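Local coordinates for type III chaperone protein ShcA (PDB 4G6T) that probably acts as a type III secretion chaperone of the CesT family, binding its cognate effector protein before that effector is exported, at residues A[4-9]-A[101-106]; A[57-62]-A[92-97]. One frame throughout, in Å; residues are numbered along the deposited sequence.

Interaction 1 of 2, residues A[4-9]-A[101-106]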
ATOM      1  N   MET A   4      16.756   1.289  15.006  1.00 24.53           N
ATOM      2  CA  MET A   4      16.916   2.130  13.819  1.00 22.28           C
ATOM      3  C   MET A   4      16.898   1.395  12.484  1.00 21.97           C
ATOM      4  O   MET A   4      16.629   1.979  11.442  1.00 21.93           O
ATOM      5  CB  MET A   4      18.187   2.978  13.944  1.00 21.68           C
ATOM      6  CG  MET A   4      18.152   3.798  15.229  1.00 24.94           C
ATOM      7  SD  MET A   4      16.818   4.985  15.421  1.00 26.53           S
ATOM      8  CE  MET A   4      17.333   6.391  14.396  1.00 25.19           C
ATOM      9  N   SER A   5      17.166   0.086  12.486  1.00 22.37           N
ATOM     10  CA  SER A   5      17.075  -0.686  11.264  1.00 23.27           C
ATOM     11  C   SER A   5      15.683  -0.702  10.680  1.00 22.29           C
ATOM     12  O   SER A   5      15.554  -0.894   9.476  1.00 22.36           O
ATOM     13  CB  SER A   5      17.576  -2.134  11.479  1.00 25.08           C
ATOM     14  OG  SER A   5      16.760  -2.885  12.349  1.00 27.67           O
ATOM     15  N   ASN A   6      14.707  -0.460  11.535  1.00 20.87           N
ATOM     16  CA  ASN A   6      13.303  -0.392  11.090  1.00 20.50           C
ATOM     17  C   ASN A   6      13.047   0.838  10.204  1.00 21.21           C
ATOM     18  O   ASN A   6      11.972   0.917   9.566  1.00 22.69           O
ATOM     19  CB  ASN A   6      12.324  -0.485  12.205  1.00 21.56           C
ATOM     20  CG  ASN A   6      12.201  -1.902  12.745  1.00 22.40           C
ATOM     21  OD1 ASN A   6      12.423  -2.857  11.964  1.00 26.29           O
ATOM     22  ND2 ASN A   6      11.852  -2.048  14.004  1.00 24.30           N
ATOM     23  N   LEU A   7      13.993   1.779  10.107  1.00 20.54           N
ATOM     24  CA  LEU A   7      13.830   2.882   9.143  1.00 21.70           C
ATOM     25  C   LEU A   7      14.150   2.496   7.708  1.00 21.67           C
ATOM     26  O   LEU A   7      14.089   3.301   6.828  1.00 23.00           O
ATOM     27  CB  LEU A   7      14.627   4.119   9.556  1.00 22.26           C
ATOM     28  CG  LEU A   7      14.053   4.923  10.689  1.00 24.95           C
ATOM     29  CD1 LEU A   7      15.168   5.719  11.344  1.00 26.54           C
ATOM     30  CD2 LEU A   7      12.876   5.744  10.150  1.00 27.71           C
ATOM     31  N   PHE A   8      14.574   1.247   7.460  1.00 22.54           N
ATOM     32  CA  PHE A   8      14.838   0.746   6.118  1.00 22.72           C
ATOM     33  C   PHE A   8      13.675   1.005   5.132  1.00 20.68           C
ATOM     34  O   PHE A   8      13.897   1.344   4.003  1.00 21.04           O
ATOM     35  CB  PHE A   8      15.078  -0.759   6.220  1.00 22.71           C
ATOM     36  CG  PHE A   8      15.528  -1.411   4.953  1.00 23.91           C
ATOM     37  CD1 PHE A   8      16.876  -1.443   4.644  1.00 27.83           C
ATOM     38  CD2 PHE A   8      14.616  -1.943   4.062  1.00 28.58           C
ATOM     39  CE1 PHE A   8      17.336  -2.066   3.475  1.00 27.90           C
ATOM     40  CE2 PHE A   8      15.055  -2.545   2.870  1.00 28.00           C
ATOM     41  CZ  PHE A   8      16.415  -2.592   2.583  1.00 28.62           C
ATOM     42  N   TYR A   9      12.454   0.787   5.628  1.00 21.02           N
ATOM     43  CA  TYR A   9      11.234   0.941   4.828  1.00 21.60           C
ATOM     44  C   TYR A   9      11.054   2.397   4.369  1.00 20.60           C
ATOM     45  O   TYR A   9      10.819   2.644   3.195  1.00 20.19           O
ATOM     46  CB  TYR A   9      10.005   0.466   5.599  1.00 21.26           C
ATOM     47  CG  TYR A   9      10.161  -0.988   6.085  1.00 22.05           C
ATOM     48  CD1 TYR A   9      10.050  -2.061   5.198  1.00 22.96           C
ATOM     49  CD2 TYR A   9      10.549  -1.248   7.386  1.00 23.22           C
ATOM     50  CE1 TYR A   9      10.290  -3.356   5.653  1.00 24.13           C
ATOM     51  CE2 TYR A   9      10.790  -2.522   7.833  1.00 24.31           C
ATOM     52  CZ  TYR A   9      10.673  -3.560   6.949  1.00 24.45           C
ATOM     53  OH  TYR A   9      10.912  -4.859   7.467  1.00 26.87           O
ATOM     54  N   ILE A 101       6.338  -8.460   0.446  1.00 20.09           N
ATOM     55  CA  ILE A 101       7.741  -8.482  -0.024  1.00 21.22           C
ATOM     56  C   ILE A 101       8.629  -8.557   1.245  1.00 20.75           C
ATOM     57  O   ILE A 101       8.616  -7.664   2.103  1.00 20.27           O
ATOM     58  CB  ILE A 101       8.145  -7.254  -0.858  1.00 20.18           C
ATOM     59  CG1 ILE A 101       7.155  -6.922  -1.993  1.00 21.11           C
ATOM     60  CG2 ILE A 101       9.567  -7.475  -1.366  1.00 21.88           C
ATOM     61  CD1 ILE A 101       7.405  -5.567  -2.658  1.00 22.71           C
ATOM     62  N   PRO A 102       9.389  -9.653   1.404  1.00 21.97           N
ATOM     63  CA  PRO A 102      10.287  -9.685   2.573  1.00 22.47           C
ATOM     64  C   PRO A 102      11.338  -8.591   2.459  1.00 19.98           C
ATOM     65  O   PRO A 102      11.759  -8.231   1.362  1.00 22.16           O
ATOM     66  CB  PRO A 102      10.945 -11.045   2.472  1.00 26.62           C
ATOM     67  CG  PRO A 102      10.206 -11.805   1.464  1.00 25.86           C
ATOM     68  CD  PRO A 102       9.484 -10.858   0.537  1.00 23.13           C
ATOM     69  N   ARG A 103      11.735  -8.104   3.641  1.00 20.93           N
ATOM     70  CA  ARG A 103      12.716  -6.989   3.715  1.00 23.63           C
ATOM     71  C   ARG A 103      13.949  -7.296   2.878  1.00 24.07           C
ATOM     72  O   ARG A 103      14.435  -6.411   2.148  1.00 24.23           O
ATOM     73  CB  ARG A 103      13.075  -6.681   5.170  1.00 29.93           C
ATOM     74  CG  ARG A 103      14.092  -5.516   5.375  1.00 35.95           C
ATOM     75  CD  ARG A 103      15.118  -5.812   6.530  1.00 40.84           C
ATOM     76  NE  ARG A 103      14.606  -5.499   7.852  1.00 50.40           N
ATOM     77  CZ  ARG A 103      14.993  -4.470   8.631  1.00 53.64           C
ATOM     78  NH1 ARG A 103      15.958  -3.607   8.256  1.00 53.07           N
ATOM     79  NH2 ARG A 103      14.425  -4.310   9.829  1.00 55.15           N
ATOM     80  N   GLU A 104      14.455  -8.534   2.966  1.00 25.73           N
ATOM     81  CA  GLU A 104      15.597  -9.032   2.160  1.00 32.19           C
ATOM     82  C   GLU A 104      15.484  -8.851   0.656  1.00 28.77           C
ATOM     83  O   GLU A 104      16.462  -8.865  -0.058  1.00 31.66           O
ATOM     84  CB  GLU A 104      15.776 -10.561   2.410  1.00 38.24           C
ATOM     85  CG  GLU A 104      16.141 -10.996   3.838  1.00 42.16           C
ATOM     86  CD  GLU A 104      14.975 -11.136   4.862  1.00 48.58           C
ATOM     87  OE1 GLU A 104      13.787 -10.777   4.582  1.00 34.23           O
ATOM     88  OE2 GLU A 104      15.259 -11.594   6.009  1.00 48.79           O
ATOM     89  N   LYS A 105      14.262  -8.807   0.124  1.00 26.22           N
ATOM     90  CA  LYS A 105      14.038  -8.695  -1.291  1.00 26.79           C
ATOM     91  C   LYS A 105      13.623  -7.304  -1.765  1.00 25.15           C
ATOM     92  O   LYS A 105      13.435  -7.099  -2.953  1.00 27.38           O
ATOM     93  CB  LYS A 105      12.935  -9.678  -1.698  1.00 28.90           C
ATOM     94  CG  LYS A 105      13.407 -11.133  -1.668  1.00 33.66           C
ATOM     95  CD  LYS A 105      12.276 -12.164  -1.652  1.00 43.40           C
ATOM     96  CE  LYS A 105      12.737 -13.540  -1.141  1.00 47.27           C
ATOM     97  NZ  LYS A 105      13.582 -13.562   0.113  1.00 46.25           N
ATOM     98  N   LEU A 106      13.507  -6.351  -0.857  1.00 22.85           N
ATOM     99  CA  LEU A 106      13.034  -5.036  -1.231  1.00 24.72           C
ATOM    100  C   LEU A 106      14.079  -4.269  -1.997  1.00 26.32           C
ATOM    101  O   LEU A 106      15.303  -4.324  -1.704  1.00 27.63           O
ATOM    102  CB  LEU A 106      12.642  -4.212  -0.018  1.00 24.70           C
ATOM    103  CG  LEU A 106      11.373  -4.564   0.722  1.00 26.51           C
ATOM    104  CD1 LEU A 106      11.252  -3.888   2.097  1.00 31.43           C
ATOM    105  CD2 LEU A 106      10.235  -4.138  -0.222  1.00 27.78           C
TER
HETATM  106  O   HOH W   1      11.509  -4.994  10.144  1.00 27.35           O

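Interaction 2 of 2, residues A[57-62]-A[92-97]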
ATOM      1  N   ILE A  57      -1.302  -3.512  -0.196  1.00 18.93           N
ATOM      2  CA  ILE A  57      -2.671  -3.880   0.045  1.00 17.98           C
ATOM      3  C   ILE A  57      -3.561  -3.027  -0.820  1.00 21.13           C
ATOM      4  O   ILE A  57      -3.361  -1.805  -0.908  1.00 21.30           O
ATOM      5  CB  ILE A  57      -3.107  -3.674   1.482  1.00 18.64           C
ATOM      6  CG1 ILE A  57      -2.083  -4.276   2.495  1.00 20.79           C
ATOM      7  CG2 ILE A  57      -4.489  -4.295   1.755  1.00 20.54           C
ATOM      8  CD1 ILE A  57      -2.269  -3.939   3.951  1.00 21.96           C
ATOM      9  N   GLY A  58      -4.490  -3.656  -1.514  1.00 18.93           N
ATOM     10  CA  GLY A  58      -5.377  -2.946  -2.406  1.00 20.53           C
ATOM     11  C   GLY A  58      -6.819  -3.256  -2.182  1.00 22.44           C
ATOM     12  O   GLY A  58      -7.200  -4.363  -1.819  1.00 21.32           O
ATOM     13  N   LEU A  59      -7.686  -2.277  -2.449  1.00 19.40           N
ATOM     14  CA  LEU A  59      -9.157  -2.462  -2.371  1.00 19.25           C
ATOM     15  C   LEU A  59      -9.649  -3.116  -3.626  1.00 18.52           C
ATOM     16  O   LEU A  59      -9.481  -2.609  -4.703  1.00 19.80           O
ATOM     17  CB  LEU A  59      -9.871  -1.103  -2.167  1.00 19.12           C
ATOM     18  CG  LEU A  59     -11.398  -1.206  -2.254  1.00 20.41           C
ATOM     19  CD1 LEU A  59     -12.031  -2.129  -1.233  1.00 20.02           C
ATOM     20  CD2 LEU A  59     -12.012   0.223  -2.076  1.00 22.75           C
ATOM     21  N   LEU A  60     -10.223  -4.346  -3.524  1.00 21.83           N
ATOM     22  CA  LEU A  60     -10.751  -5.049  -4.679  1.00 21.47           C
ATOM     23  C   LEU A  60     -12.219  -4.637  -4.836  1.00 22.60           C
ATOM     24  O   LEU A  60     -12.875  -4.361  -3.843  1.00 27.67           O
ATOM     25  CB  LEU A  60     -10.700  -6.574  -4.464  1.00 25.80           C
ATOM     26  CG  LEU A  60      -9.433  -7.226  -4.881  1.00 27.67           C
ATOM     27  CD1 LEU A  60      -9.601  -8.692  -4.433  1.00 29.75           C
ATOM     28  CD2 LEU A  60      -8.986  -7.130  -6.319  1.00 24.42           C
ATOM     29  N   GLU A  61     -12.724  -4.668  -6.038  1.00 26.73           N
ATOM     30  CA  GLU A  61     -14.133  -4.332  -6.292  1.00 28.87           C
ATOM     31  C   GLU A  61     -14.710  -5.289  -7.308  1.00 27.18           C
ATOM     32  O   GLU A  61     -15.025  -4.933  -8.423  1.00 29.71           O
ATOM     33  CB  GLU A  61     -14.274  -2.842  -6.721  1.00 32.73           C
ATOM     34  CG  GLU A  61     -14.002  -1.817  -5.590  1.00 40.73           C
ATOM     35  CD  GLU A  61     -14.688  -0.444  -5.796  1.00 48.40           C
ATOM     36  OE1 GLU A  61     -15.033  -0.119  -6.982  1.00 49.10           O
ATOM     37  OE2 GLU A  61     -14.894   0.297  -4.770  1.00 44.55           O
ATOM     38  N   PRO A  62     -14.848  -6.582  -6.925  1.00 30.22           N
ATOM     39  CA  PRO A  62     -15.465  -7.562  -7.816  1.00 31.80           C
ATOM     40  C   PRO A  62     -16.960  -7.257  -8.064  1.00 32.21           C
ATOM     41  O   PRO A  62     -17.603  -6.758  -7.179  1.00 33.64           O
ATOM     42  CB  PRO A  62     -15.290  -8.881  -7.041  1.00 30.26           C
ATOM     43  CG  PRO A  62     -15.135  -8.524  -5.636  1.00 31.42           C
ATOM     44  CD  PRO A  62     -14.528  -7.144  -5.610  1.00 30.41           C
ATOM     45  N   SER A  92     -14.637  -4.935   7.614  1.00 43.84           N
ATOM     46  CA  SER A  92     -15.196  -4.017   6.623  1.00 38.89           C
ATOM     47  C   SER A  92     -16.160  -4.639   5.626  1.00 36.01           C
ATOM     48  O   SER A  92     -16.925  -3.898   4.983  1.00 37.90           O
ATOM     49  CB  SER A  92     -14.052  -3.318   5.863  1.00 37.15           C
ATOM     50  OG  SER A  92     -13.360  -4.210   4.992  1.00 33.37           O
ATOM     51  N   GLY A  93     -16.145  -5.973   5.453  1.00 28.90           N
ATOM     52  CA  GLY A  93     -16.887  -6.610   4.386  1.00 28.28           C
ATOM     53  C   GLY A  93     -16.338  -6.409   3.020  1.00 25.19           C
ATOM     54  O   GLY A  93     -16.930  -6.765   2.017  1.00 30.63           O
ATOM     55  N   LEU A  94     -15.142  -5.814   2.959  1.00 28.13           N
ATOM     56  CA  LEU A  94     -14.493  -5.578   1.692  1.00 26.32           C
ATOM     57  C   LEU A  94     -13.398  -6.602   1.332  1.00 24.04           C
ATOM     58  O   LEU A  94     -12.665  -7.049   2.210  1.00 25.61           O
ATOM     59  CB  LEU A  94     -13.854  -4.184   1.722  1.00 28.11           C
ATOM     60  CG  LEU A  94     -14.851  -3.034   1.988  1.00 30.33           C
ATOM     61  CD1 LEU A  94     -14.065  -1.740   2.175  1.00 32.61           C
ATOM     62  CD2 LEU A  94     -15.809  -2.903   0.829  1.00 31.61           C
ATOM     63  N   TYR A  95     -13.367  -6.941   0.081  1.00 24.22           N
ATOM     64  CA  TYR A  95     -12.319  -7.813  -0.478  1.00 22.50           C
ATOM     65  C   TYR A  95     -11.041  -6.999  -0.630  1.00 24.88           C
ATOM     66  O   TYR A  95     -11.033  -5.866  -1.170  1.00 24.26           O
ATOM     67  CB  TYR A  95     -12.703  -8.441  -1.770  1.00 24.81           C
ATOM     68  CG  TYR A  95     -13.856  -9.405  -1.651  1.00 25.59           C
ATOM     69  CD1 TYR A  95     -13.683 -10.634  -1.060  1.00 27.91           C
ATOM     70  CD2 TYR A  95     -15.088  -9.083  -2.129  1.00 28.52           C
ATOM     71  CE1 TYR A  95     -14.726 -11.537  -0.955  1.00 29.79           C
ATOM     72  CE2 TYR A  95     -16.138 -10.001  -2.055  1.00 30.92           C
ATOM     73  CZ  TYR A  95     -15.934 -11.214  -1.460  1.00 32.32           C
ATOM     74  OH  TYR A  95     -16.985 -12.129  -1.366  1.00 34.72           O
ATOM     75  N   HIS A  96      -9.951  -7.615  -0.202  1.00 20.23           N
ATOM     76  CA  HIS A  96      -8.603  -7.038  -0.259  1.00 20.27           C
ATOM     77  C   HIS A  96      -7.708  -7.838  -1.134  1.00 21.83           C
ATOM     78  O   HIS A  96      -7.653  -9.077  -0.957  1.00 22.60           O
ATOM     79  CB  HIS A  96      -7.975  -6.929   1.105  1.00 20.90           C
ATOM     80  CG  HIS A  96      -8.691  -5.972   2.028  1.00 22.13           C
ATOM     81  ND1 HIS A  96      -8.096  -4.892   2.631  1.00 26.17           N
ATOM     82  CD2 HIS A  96      -9.992  -5.958   2.408  1.00 20.14           C
ATOM     83  CE1 HIS A  96      -9.033  -4.214   3.359  1.00 23.03           C
ATOM     84  NE2 HIS A  96     -10.178  -4.875   3.253  1.00 26.53           N
ATOM     85  N   ALA A  97      -6.926  -7.194  -2.004  1.00 19.19           N
ATOM     86  CA  ALA A  97      -5.827  -7.804  -2.733  1.00 18.34           C
ATOM     87  C   ALA A  97      -4.530  -7.474  -1.955  1.00 19.77           C
ATOM     88  O   ALA A  97      -4.448  -6.482  -1.237  1.00 19.80           O
ATOM     89  CB  ALA A  97      -5.744  -7.291  -4.132  1.00 20.84           C
TER
HETATM   90  O   HOH W   2     -14.652  -5.394  -1.871  1.00 29.60           O

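Interaction 1 of 2, residues A[4-9]-A[101-106]
Arg103 reaches across to the N-terminal segment 4-9 and lies against Phe8, Tyr9, Ser5 and Asn6; it buries more surface here than any other residue. Its CG stands anti to the backbone N (chi1 -180°), which sends the chain outward, and bends at chi2 and chi3 then turn the guanidinium to Ser5. NH1 donates to Ser5 O at 3.0 Å, with an N-H...O angle of 141°, so the bond is clearly bent. The donor sits above the carbonyl plane, while Phe8 N, 3.1 Å from the same Ser5 O, comes from the opposite face; one carbonyl oxygen thus serves both the local turn and the distant arginine. NH2 lies 3.3 Å from Asn6 OD1, and a water also joins the two: it accepts from NH2 and from Tyr9 OH and donates to OD1. NE, buried by the contact, has no hydrogen-bond partner in the model; Glu52 gives it only a long, weak ion pair.

The aliphatic part of Arg103 packs on the Phe8 ring and beside the Tyr9 hydroxyl. Its CG makes an off-centre CH-pi contact with Phe8, 4.3 Å from the ring centroid, and its CB is 3.6 Å from Tyr9 OH. Leu106 continues the apolar side: CD1 lies 3.7 Å from Tyr9 CE1 and, near the plane of the other ring, 4.1 Å from Phe8 CE2. Residues 4-6 and 103-105 are 3-10 segments. The contact joins the lead-in to helix 8-19 with the turn between strand 95-102 and helix 108-127, within the alpha/beta fold of class I type III secretion chaperones.

Interaction 2 of 2, residues A[57-62]-A[92-97]
Leu60 packs over Tyr95 and Ala97 at the apolar centre of the contact. Its CG sits 3.8 Å from Ala97 CB, its CB is equally near Tyr95 CB, and CD1 rests on the backbone between His96 and Ala97. With CG anti to its carbonyl carbon (chi1 -88°), the branch is swung along the partner strand to Ala97. Pro62 CG approaches Tyr95 CD2 at 3.6 Å, obliquely to the ring. Leu59 and Leu94 form a separate apolar pair through their CD1 atoms, on the side of the sheet that also carries His96. There Ile57 CG2 meets the His96 ring at its edge, in plane, 3.8 Å from ND1.

Outward lies the backbone pairing. Gly58 and Ala97 are an antiparallel hydrogen-bonded pair: Gly58 N donates to Ala97 O at 2.8 Å (171°), and Ala97 N returns a bond to Gly58 O. Leu59 and His96 form the next, non-hydrogen-bonded pair. Leu60 N still donates to Tyr95 O at 2.9 Å, but on the other side of this same pair a water bridges, donating to Leu60 O and accepting from Tyr95 N. The axes of the short strand pieces 57-59 and 95-97 stand at 139°, short of straight antiparallel. Within 92-97, Ser92 OG, also hydrogen-bonded to Asp89, accepts from Leu94 N at 3.1 Å, an ST turn, while Gly93 and Leu94 opposite Asp89 make a G1 beta bulge.

Helix 108-127 covers Leu60 and Ala97, strand 85-88 flanks strand 95-102, strand 41-48 borders 53-59, and His96 meets an aromatic ring of the other protein chain.

In the fold
From the N terminus, the chain passes through 4-9 into helix 8-19, then builds strands 32-37, 41-48 and 53-59. Interaction 2 closes the inner loop, from 57-62 through helices 68-74 and 77-81 and strand 85-88 back to 92-97. Interaction 1 closes the outer one when 101-106 returns to the N-terminal segment, so interaction 2 is nested within it. Both use strand 95-102, one at its start and the other at its end, and their centres lie about 25 Å apart on opposite sides of the chain's centre. One contact pairs two neighbouring inner strands of the sheet; the other ties the start of helix 8-19 and its lead-in to the turn that follows strand 95-102.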